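Local coordinates for structural polyprotein, VP2 (Israeli acute paralysis virus, PDB 5CDD) that probably serves as a structural building block of the viral capsid, being one of the coat proteins cut from the viral polyprotein, at residues D74-L79 with Y182-N187; R106-T111 with Y158-T163. One frame throughout, in Å; residues are numbered along the deposited sequence.

Interaction 1: residues D74-L79 with Y182-N187; sequences DVQVKL and YMWLSN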
ATOM      1  N   ASP C  74     -54.271  10.920  -5.004  1.00 39.28           N
ATOM      2  CA  ASP C  74     -54.340  11.162  -3.570  1.00 39.82           C
ATOM      3  C   ASP C  74     -55.763  11.644  -3.325  1.00 39.11           C
ATOM      4  O   ASP C  74     -56.328  12.358  -4.152  1.00 38.96           O
ATOM      5  CB  ASP C  74     -53.368  12.265  -3.129  1.00 41.29           C
ATOM      6  CG  ASP C  74     -51.928  11.972  -3.503  1.00 43.18           C
ATOM      7  OD1 ASP C  74     -51.497  10.804  -3.390  1.00 43.82           O
ATOM      8  OD2 ASP C  74     -51.221  12.923  -3.896  1.00 43.72           O
ATOM      9  N   VAL C  75     -56.344  11.253  -2.199  1.00 38.20           N
ATOM     10  CA  VAL C  75     -57.698  11.675  -1.876  1.00 36.12           C
ATOM     11  C   VAL C  75     -57.656  12.892  -0.967  1.00 36.75           C
ATOM     12  O   VAL C  75     -56.992  12.888   0.069  1.00 37.20           O
ATOM     13  CB  VAL C  75     -58.490  10.550  -1.184  1.00 34.64           C
ATOM     14  CG1 VAL C  75     -59.852  11.066  -0.747  1.00 31.96           C
ATOM     15  CG2 VAL C  75     -58.650   9.374  -2.135  1.00 32.29           C
ATOM     16  N   GLN C  76     -58.365  13.938  -1.372  1.00 37.42           N
ATOM     17  CA  GLN C  76     -58.421  15.174  -0.608  1.00 37.85           C
ATOM     18  C   GLN C  76     -59.722  15.197   0.187  1.00 37.46           C
ATOM     19  O   GLN C  76     -60.794  14.937  -0.361  1.00 38.05           O
ATOM     20  CB  GLN C  76     -58.374  16.367  -1.557  1.00 39.95           C
ATOM     21  CG  GLN C  76     -57.458  17.485  -1.108  1.00 43.53           C
ATOM     22  CD  GLN C  76     -56.004  17.076  -1.123  1.00 45.60           C
ATOM     23  OE1 GLN C  76     -55.475  16.658  -2.155  1.00 46.19           O
ATOM     24  NE2 GLN C  76     -55.346  17.196   0.021  1.00 47.23           N
ATOM     25  N   VAL C  77     -59.628  15.507   1.475  1.00 37.01           N
ATOM     26  CA  VAL C  77     -60.808  15.548   2.331  1.00 35.98           C
ATOM     27  C   VAL C  77     -60.922  16.867   3.083  1.00 36.75           C
ATOM     28  O   VAL C  77     -59.923  17.417   3.552  1.00 37.35           O
ATOM     29  CB  VAL C  77     -60.790  14.405   3.367  1.00 34.97           C
ATOM     30  CG1 VAL C  77     -62.050  14.448   4.211  1.00 33.51           C
ATOM     31  CG2 VAL C  77     -60.667  13.065   2.662  1.00 34.42           C
ATOM     32  N   LYS C  78     -62.146  17.371   3.193  1.00 36.92           N
ATOM     33  CA  LYS C  78     -62.399  18.616   3.905  1.00 37.01           C
ATOM     34  C   LYS C  78     -63.718  18.542   4.658  1.00 37.10           C
ATOM     35  O   LYS C  78     -64.753  18.197   4.086  1.00 36.89           O
ATOM     36  CB  LYS C  78     -62.433  19.799   2.938  1.00 36.89           C
ATOM     37  CG  LYS C  78     -62.666  21.130   3.631  1.00 37.06           C
ATOM     38  CD  LYS C  78     -62.536  22.295   2.673  1.00 38.97           C
ATOM     39  CE  LYS C  78     -62.652  23.619   3.411  1.00 41.74           C
ATOM     40  NZ  LYS C  78     -62.440  24.783   2.506  1.00 43.76           N
ATOM     41  N   LEU C  79     -63.673  18.857   5.946  1.00 37.44           N
ATOM     42  CA  LEU C  79     -64.867  18.840   6.775  1.00 38.50           C
ATOM     43  C   LEU C  79     -65.254  20.267   7.124  1.00 40.14           C
ATOM     44  O   LEU C  79     -64.471  20.993   7.732  1.00 40.19           O
ATOM     45  CB  LEU C  79     -64.617  18.062   8.070  1.00 37.23           C
ATOM     46  CG  LEU C  79     -64.177  16.602   7.979  1.00 36.82           C
ATOM     47  CD1 LEU C  79     -64.069  16.030   9.382  1.00 35.93           C
ATOM     48  CD2 LEU C  79     -65.172  15.803   7.160  1.00 36.17           C
ATOM     49  N   TYR C 182     -66.573  16.945   2.272  1.00 42.44           N
ATOM     50  CA  TYR C 182     -66.249  17.153   0.866  1.00 41.72           C
ATOM     51  C   TYR C 182     -65.007  16.355   0.497  1.00 41.20           C
ATOM     52  O   TYR C 182     -64.087  16.219   1.301  1.00 41.41           O
ATOM     53  CB  TYR C 182     -66.001  18.637   0.591  1.00 42.25           C
ATOM     54  CG  TYR C 182     -67.223  19.500   0.756  1.00 43.65           C
ATOM     55  CD1 TYR C 182     -68.239  19.496  -0.199  1.00 44.34           C
ATOM     56  CD2 TYR C 182     -67.375  20.311   1.877  1.00 44.44           C
ATOM     57  CE1 TYR C 182     -69.380  20.280  -0.042  1.00 45.87           C
ATOM     58  CE2 TYR C 182     -68.510  21.099   2.048  1.00 46.09           C
ATOM     59  CZ  TYR C 182     -69.508  21.079   1.085  1.00 47.31           C
ATOM     60  OH  TYR C 182     -70.630  21.860   1.253  1.00 49.28           O
ATOM     61  N   MET C 183     -64.986  15.829  -0.721  1.00 40.45           N
ATOM     62  CA  MET C 183     -63.847  15.054  -1.187  1.00 39.79           C
ATOM     63  C   MET C 183     -63.591  15.259  -2.673  1.00 39.67           C
ATOM     64  O   MET C 183     -64.493  15.634  -3.425  1.00 40.69           O
ATOM     65  CB  MET C 183     -64.063  13.564  -0.912  1.00 39.66           C
ATOM     66  CG  MET C 183     -63.915  13.163   0.543  1.00 40.24           C
ATOM     67  SD  MET C 183     -64.112  11.384   0.770  1.00 41.25           S
ATOM     68  CE  MET C 183     -65.495  11.328   1.895  1.00 41.93           C
ATOM     69  N   TRP C 184     -62.352  15.012  -3.083  1.00 38.81           N
ATOM     70  CA  TRP C 184     -61.948  15.144  -4.475  1.00 37.12           C
ATOM     71  C   TRP C 184     -60.563  14.534  -4.632  1.00 37.17           C
ATOM     72  O   TRP C 184     -59.938  14.147  -3.646  1.00 37.64           O
ATOM     73  CB  TRP C 184     -61.951  16.616  -4.898  1.00 35.74           C
ATOM     74  CG  TRP C 184     -60.952  17.485  -4.199  1.00 34.15           C
ATOM     75  CD1 TRP C 184     -59.690  17.787  -4.621  1.00 33.40           C
ATOM     76  CD2 TRP C 184     -61.148  18.205  -2.975  1.00 33.54           C
ATOM     77  NE1 TRP C 184     -59.091  18.656  -3.743  1.00 32.88           N
ATOM     78  CE2 TRP C 184     -59.964  18.929  -2.723  1.00 32.89           C
ATOM     79  CE3 TRP C 184     -62.212  18.309  -2.069  1.00 34.21           C
ATOM     80  CZ2 TRP C 184     -59.812  19.752  -1.599  1.00 32.75           C
ATOM     81  CZ3 TRP C 184     -62.061  19.126  -0.950  1.00 33.80           C
ATOM     82  CH2 TRP C 184     -60.868  19.836  -0.727  1.00 33.22           C
ATOM     83  N   LEU C 185     -60.082  14.447  -5.866  1.00 36.92           N
ATOM     84  CA  LEU C 185     -58.782  13.841  -6.116  1.00 35.54           C
ATOM     85  C   LEU C 185     -57.706  14.837  -6.534  1.00 36.93           C
ATOM     86  O   LEU C 185     -58.001  15.905  -7.069  1.00 38.22           O
ATOM     87  CB  LEU C 185     -58.932  12.760  -7.191  1.00 33.87           C
ATOM     88  CG  LEU C 185     -60.058  11.745  -6.953  1.00 33.40           C
ATOM     89  CD1 LEU C 185     -60.187  10.825  -8.154  1.00 32.15           C
ATOM     90  CD2 LEU C 185     -59.781  10.943  -5.691  1.00 32.47           C
ATOM     91  N   SER C 186     -56.455  14.476  -6.267  1.00 37.94           N
ATOM     92  CA  SER C 186     -55.303  15.295  -6.629  1.00 38.40           C
ATOM     93  C   SER C 186     -54.187  14.328  -7.021  1.00 38.96           C
ATOM     94  O   SER C 186     -54.257  13.143  -6.692  1.00 38.92           O
ATOM     95  CB  SER C 186     -54.867  16.167  -5.450  1.00 37.65           C
ATOM     96  OG  SER C 186     -54.471  15.382  -4.342  1.00 39.48           O
ATOM     97  N   ASN C 187     -53.171  14.819  -7.726  1.00 40.23           N
ATOM     98  CA  ASN C 187     -52.071  13.962  -8.167  1.00 41.74           C
ATOM     99  C   ASN C 187     -52.599  12.861  -9.068  1.00 41.81           C
ATOM    100  O   ASN C 187     -52.073  11.749  -9.084  1.00 42.67           O
ATOM    101  CB  ASN C 187     -51.370  13.331  -6.968  1.00 44.48           C
ATOM    102  CG  ASN C 187     -50.077  14.017  -6.635  1.00 47.45           C
ATOM    103  OD1 ASN C 187     -50.049  15.222  -6.395  1.00 50.62           O
ATOM    104  ND2 ASN C 187     -48.988  13.256  -6.625  1.00 47.93           N
TER
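Residues Asp-74 to Lys-78 pair with Tyr-182 to Ser-186 as neighbouring antiparallel strands; the axes of these short segments come within 4.7 Å, with N-to-C directions 150° apart. Asp-74/Ser-186, Gln-76/Trp-184 and Lys-78/Tyr-182 are hydrogen-bonded pairs. Each forms two backbone bonds, such as Asp-74 N to Ser-186 O at 2.8 Å. Val-75/Leu-185 and Val-77/Met-183 are the non-hydrogen-bonded pairs between them.

On the face of Asp-74, Gln-76, Lys-78, Tyr-182, Trp-184 and Ser-186, the Trp-184 indole lies against the stem of Gln-76. Its CG sits between the backbone N and the carbonyl carbon (chi1 65°), and the ring leans across to the other strand. Gln-76 CB comes over one face, 3.3 Å from the centroid of the five-membered ring, a CH-pi contact. Lys-78 CB meets the rim of the six-membered ring near its plane, 4.0 Å from Trp-184 CZ3. Beyond CG the lysine chain runs extended and leads away. The Gln-76 chain bends at chi2 (67°), and its amide turns toward Ser-186. There Ser-186 OG donates to Gln-76 OE1 at 2.7 Å, nearly in line with the C=O bond. This diagonal bond helps fix the amide, whose NE2 makes a weak bond to Thr-135. Asp-74 OD1 accepts from the backbone N of Tyr-138 on strand 131-146.

Val-75, Val-77, Met-183 and Leu-185 make up the other, apolar face. The Val-77 and Met-183 side chains run alongside each other, with Val-77 CG2 3.9 Å from Met-183 CG. Val-75 CG2 meets Leu-185 CD2 at 4.0 Å. Helix 53-57 and strand 47-51 pack on this face. Strand 131-146 flanks 74-79, and strand 13-18 flanks 182-186. The resulting order is the BIDG sheet of a viral jelly roll, and this contact is its I-D pair.

Interaction 2: residues R106-T111 with Y158-T163; sequences RSVLQT and YLFPIT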
ATOM      1  N   ARG C 106     -54.593  -5.986  13.521  1.00 35.06           N
ATOM      2  CA  ARG C 106     -53.895  -4.831  12.963  1.00 34.05           C
ATOM      3  C   ARG C 106     -54.828  -3.739  12.443  1.00 35.21           C
ATOM      4  O   ARG C 106     -54.378  -2.779  11.813  1.00 35.33           O
ATOM      5  CB  ARG C 106     -52.964  -5.294  11.841  1.00 31.79           C
ATOM      6  CG  ARG C 106     -51.897  -6.276  12.300  1.00 29.57           C
ATOM      7  CD  ARG C 106     -51.174  -6.913  11.125  1.00 28.05           C
ATOM      8  NE  ARG C 106     -50.160  -7.873  11.557  1.00 28.99           N
ATOM      9  CZ  ARG C 106     -48.982  -7.542  12.078  1.00 27.51           C
ATOM     10  NH1 ARG C 106     -48.655  -6.266  12.234  1.00 27.68           N
ATOM     11  NH2 ARG C 106     -48.131  -8.487  12.448  1.00 26.52           N
ATOM     12  N   SER C 107     -56.124  -3.887  12.708  1.00 35.40           N
ATOM     13  CA  SER C 107     -57.116  -2.907  12.275  1.00 33.58           C
ATOM     14  C   SER C 107     -57.230  -1.775  13.290  1.00 32.80           C
ATOM     15  O   SER C 107     -56.998  -1.972  14.482  1.00 33.19           O
ATOM     16  CB  SER C 107     -58.482  -3.573  12.102  1.00 33.48           C
ATOM     17  OG  SER C 107     -59.467  -2.615  11.755  1.00 34.95           O
ATOM     18  N   VAL C 108     -57.589  -0.590  12.811  1.00 32.14           N
ATOM     19  CA  VAL C 108     -57.724   0.575  13.679  1.00 31.84           C
ATOM     20  C   VAL C 108     -58.898   0.422  14.643  1.00 32.48           C
ATOM     21  O   VAL C 108     -58.908   1.016  15.722  1.00 32.33           O
ATOM     22  CB  VAL C 108     -57.918   1.869  12.848  1.00 30.99           C
ATOM     23  CG1 VAL C 108     -59.173   1.765  12.002  1.00 29.66           C
ATOM     24  CG2 VAL C 108     -57.993   3.075  13.767  1.00 29.50           C
ATOM     25  N   LEU C 109     -59.880  -0.384  14.255  1.00 33.09           N
ATOM     26  CA  LEU C 109     -61.064  -0.609  15.079  1.00 32.35           C
ATOM     27  C   LEU C 109     -60.833  -1.668  16.157  1.00 32.58           C
ATOM     28  O   LEU C 109     -61.672  -1.861  17.036  1.00 32.85           O
ATOM     29  CB  LEU C 109     -62.241  -1.028  14.192  1.00 29.85           C
ATOM     30  CG  LEU C 109     -62.618  -0.056  13.071  1.00 28.67           C
ATOM     31  CD1 LEU C 109     -63.703  -0.668  12.205  1.00 26.72           C
ATOM     32  CD2 LEU C 109     -63.086   1.262  13.666  1.00 27.97           C
ATOM     33  N   GLN C 110     -59.691  -2.344  16.090  1.00 33.44           N
ATOM     34  CA  GLN C 110     -59.366  -3.391  17.050  1.00 33.65           C
ATOM     35  C   GLN C 110     -58.274  -2.982  18.028  1.00 33.64           C
ATOM     36  O   GLN C 110     -57.583  -3.839  18.579  1.00 34.07           O
ATOM     37  CB  GLN C 110     -58.923  -4.655  16.313  1.00 35.40           C
ATOM     38  CG  GLN C 110     -59.962  -5.224  15.369  1.00 38.29           C
ATOM     39  CD  GLN C 110     -61.217  -5.659  16.090  1.00 39.52           C
ATOM     40  OE1 GLN C 110     -61.168  -6.497  16.991  1.00 42.48           O
ATOM     41  NE2 GLN C 110     -62.349  -5.093  15.697  1.00 39.71           N
ATOM     42  N   THR C 111     -58.114  -1.682  18.245  1.00 33.80           N
ATOM     43  CA  THR C 111     -57.085  -1.201  19.160  1.00 34.00           C
ATOM     44  C   THR C 111     -57.618  -0.190  20.173  1.00 33.74           C
ATOM     45  O   THR C 111     -58.751   0.282  20.063  1.00 32.62           O
ATOM     46  CB  THR C 111     -55.901  -0.572  18.383  1.00 34.71           C
ATOM     47  OG1 THR C 111     -54.877  -0.174  19.304  1.00 36.16           O
ATOM     48  CG2 THR C 111     -56.364   0.641  17.590  1.00 34.59           C
ATOM     49  N   TYR C 158     -62.075   7.113   8.596  1.00 33.10           N
ATOM     50  CA  TYR C 158     -62.947   7.031   9.763  1.00 33.37           C
ATOM     51  C   TYR C 158     -63.084   8.357  10.509  1.00 34.08           C
ATOM     52  O   TYR C 158     -62.166   9.179  10.517  1.00 34.54           O
ATOM     53  CB  TYR C 158     -62.412   5.974  10.735  1.00 33.62           C
ATOM     54  CG  TYR C 158     -62.452   4.551  10.218  1.00 34.94           C
ATOM     55  CD1 TYR C 158     -63.660   3.866  10.098  1.00 36.03           C
ATOM     56  CD2 TYR C 158     -61.280   3.887   9.854  1.00 34.83           C
ATOM     57  CE1 TYR C 158     -63.703   2.554   9.628  1.00 37.16           C
ATOM     58  CE2 TYR C 158     -61.310   2.576   9.381  1.00 35.95           C
ATOM     59  CZ  TYR C 158     -62.525   1.915   9.271  1.00 37.86           C
ATOM     60  OH  TYR C 158     -62.567   0.619   8.805  1.00 38.67           O
ATOM     61  N   LEU C 159     -64.243   8.552  11.135  1.00 35.04           N
ATOM     62  CA  LEU C 159     -64.519   9.750  11.925  1.00 35.03           C
ATOM     63  C   LEU C 159     -64.908   9.278  13.327  1.00 35.89           C
ATOM     64  O   LEU C 159     -66.015   8.782  13.541  1.00 35.08           O
ATOM     65  CB  LEU C 159     -65.661  10.558  11.307  1.00 33.65           C
ATOM     66  CG  LEU C 159     -66.037  11.848  12.043  1.00 33.40           C
ATOM     67  CD1 LEU C 159     -64.836  12.777  12.120  1.00 31.83           C
ATOM     68  CD2 LEU C 159     -67.188  12.527  11.323  1.00 32.33           C
ATOM     69  N   PHE C 160     -63.985   9.431  14.271  1.00 36.72           N
ATOM     70  CA  PHE C 160     -64.200   8.997  15.648  1.00 37.08           C
ATOM     71  C   PHE C 160     -64.424  10.145  16.626  1.00 38.53           C
ATOM     72  O   PHE C 160     -63.869  11.233  16.465  1.00 38.86           O
ATOM     73  CB  PHE C 160     -62.990   8.201  16.140  1.00 36.31           C
ATOM     74  CG  PHE C 160     -62.709   6.952  15.356  1.00 35.67           C
ATOM     75  CD1 PHE C 160     -63.529   5.834  15.480  1.00 35.65           C
ATOM     76  CD2 PHE C 160     -61.598   6.880  14.520  1.00 34.48           C
ATOM     77  CE1 PHE C 160     -63.244   4.660  14.785  1.00 35.56           C
ATOM     78  CE2 PHE C 160     -61.304   5.713  13.821  1.00 33.96           C
ATOM     79  CZ  PHE C 160     -62.128   4.599  13.954  1.00 35.04           C
ATOM     80  N   PRO C 161     -65.256   9.914  17.654  1.00 39.54           N
ATOM     81  CA  PRO C 161     -65.534  10.939  18.666  1.00 39.38           C
ATOM     82  C   PRO C 161     -64.542  10.737  19.817  1.00 39.77           C
ATOM     83  O   PRO C 161     -64.611   9.731  20.523  1.00 40.17           O
ATOM     84  CB  PRO C 161     -66.969  10.626  19.104  1.00 38.70           C
ATOM     85  CG  PRO C 161     -67.511   9.718  18.018  1.00 39.08           C
ATOM     86  CD  PRO C 161     -66.315   8.892  17.664  1.00 39.80           C
ATOM     87  N   ILE C 162     -63.614  11.671  19.999  1.00 39.60           N
ATOM     88  CA  ILE C 162     -62.640  11.546  21.081  1.00 39.25           C
ATOM     89  C   ILE C 162     -63.335  11.705  22.427  1.00 40.29           C
ATOM     90  O   ILE C 162     -63.158  10.889  23.331  1.00 40.17           O
ATOM     91  CB  ILE C 162     -61.528  12.608  20.969  1.00 38.34           C
ATOM     92  CG1 ILE C 162     -60.723  12.388  19.687  1.00 37.60           C
ATOM     93  CG2 ILE C 162     -60.615  12.538  22.186  1.00 37.20           C
ATOM     94  CD1 ILE C 162     -59.640  13.421  19.456  1.00 36.36           C
ATOM     95  N   THR C 163     -64.126  12.768  22.547  1.00 41.49           N
ATOM     96  CA  THR C 163     -64.868  13.054  23.767  1.00 42.65           C
ATOM     97  C   THR C 163     -66.356  13.023  23.454  1.00 44.68           C
ATOM     98  O   THR C 163     -66.753  13.135  22.295  1.00 45.01           O
ATOM     99  CB  THR C 163     -64.541  14.456  24.312  1.00 42.30           C
ATOM    100  OG1 THR C 163     -65.036  15.448  23.402  1.00 40.39           O
ATOM    101  CG2 THR C 163     -63.043  14.629  24.478  1.00 42.83           C
TER
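Leu-109 pushes its branched tip into the notch formed by the Tyr-158 and Phe-160 rings. The two aromatic residues are alternate positions of strand 155-161, and both reach toward the loop that carries Leu-109. In each, CG is anti to the carbonyl carbon (chi1 -66° in Tyr-158, -61° in Phe-160), which sends the two rings off the strand in a similar way. Leu-109 CD2 serves both rings. This methyl, Leu-109 CD2, lies over one face of Tyr-158, 4.3 Å above the ring plane and offset toward the rim. At the edge of the other ring, and in its plane, Leu-109 CD2 is 3.5 Å from Phe-160 CZ. The other methyl goes to the phenol end of the tyrosine, with Leu-109 CD1 3.8 Å from Tyr-158 OH. The leucine side chain crosses the tyrosine at about a right angle.

Val-108 adds a second bump beside the first. Val-108 CG1 is 3.5 Å from Tyr-158 CE2, and the valine and the tyrosine point in opposing directions as they pass. Val-108 CG2 approaches Phe-160 CE2 at 4.2 Å. Neighbouring residues thus give two branched side chains to the same aromatic pair. A tight turn, closed by Gln-110 N to Ser-107 O at 3.2 Å, presents them.

Asp-99 bridges the two sides, though only weakly on the strand side. Its OD1 takes a hydrogen bond from Val-108 N, while OD2 is bonded to Ser-107 OG and weakly to Tyr-158 OH. Val-116 of helix 113-116 touches both Val-108 and Phe-160. The ring of Tyr-45 meets that of Tyr-158.

Strand 155-161 lies between 47-51 and 90-97 in the second sheet. In jelly-roll terms it is strand H of the CHEF sheet, and the contact is apolar packing of the E-F loop against that strand.

Overall arrangement
The two contacts lie on the two different sheets of the jelly roll and so sample both. The centres of interactions 1 and 2 are 21 Å apart, on opposite sides of the chain's centre. The nearest atoms of interaction 1 and interaction 2 are about 4 Å apart, and the two do not touch. Along the chain, both segments of interaction 2 fall between those of interaction 1, and strand 179-186 is the next strand after 155-161. The apolar face of interaction 1 meets strand 47-51, which pairs with 155-161. The loop 106-111 also reaches a neighbouring capsid chain, where Arg-106 forms a cation-pi contact with Tyr-83 of that chain.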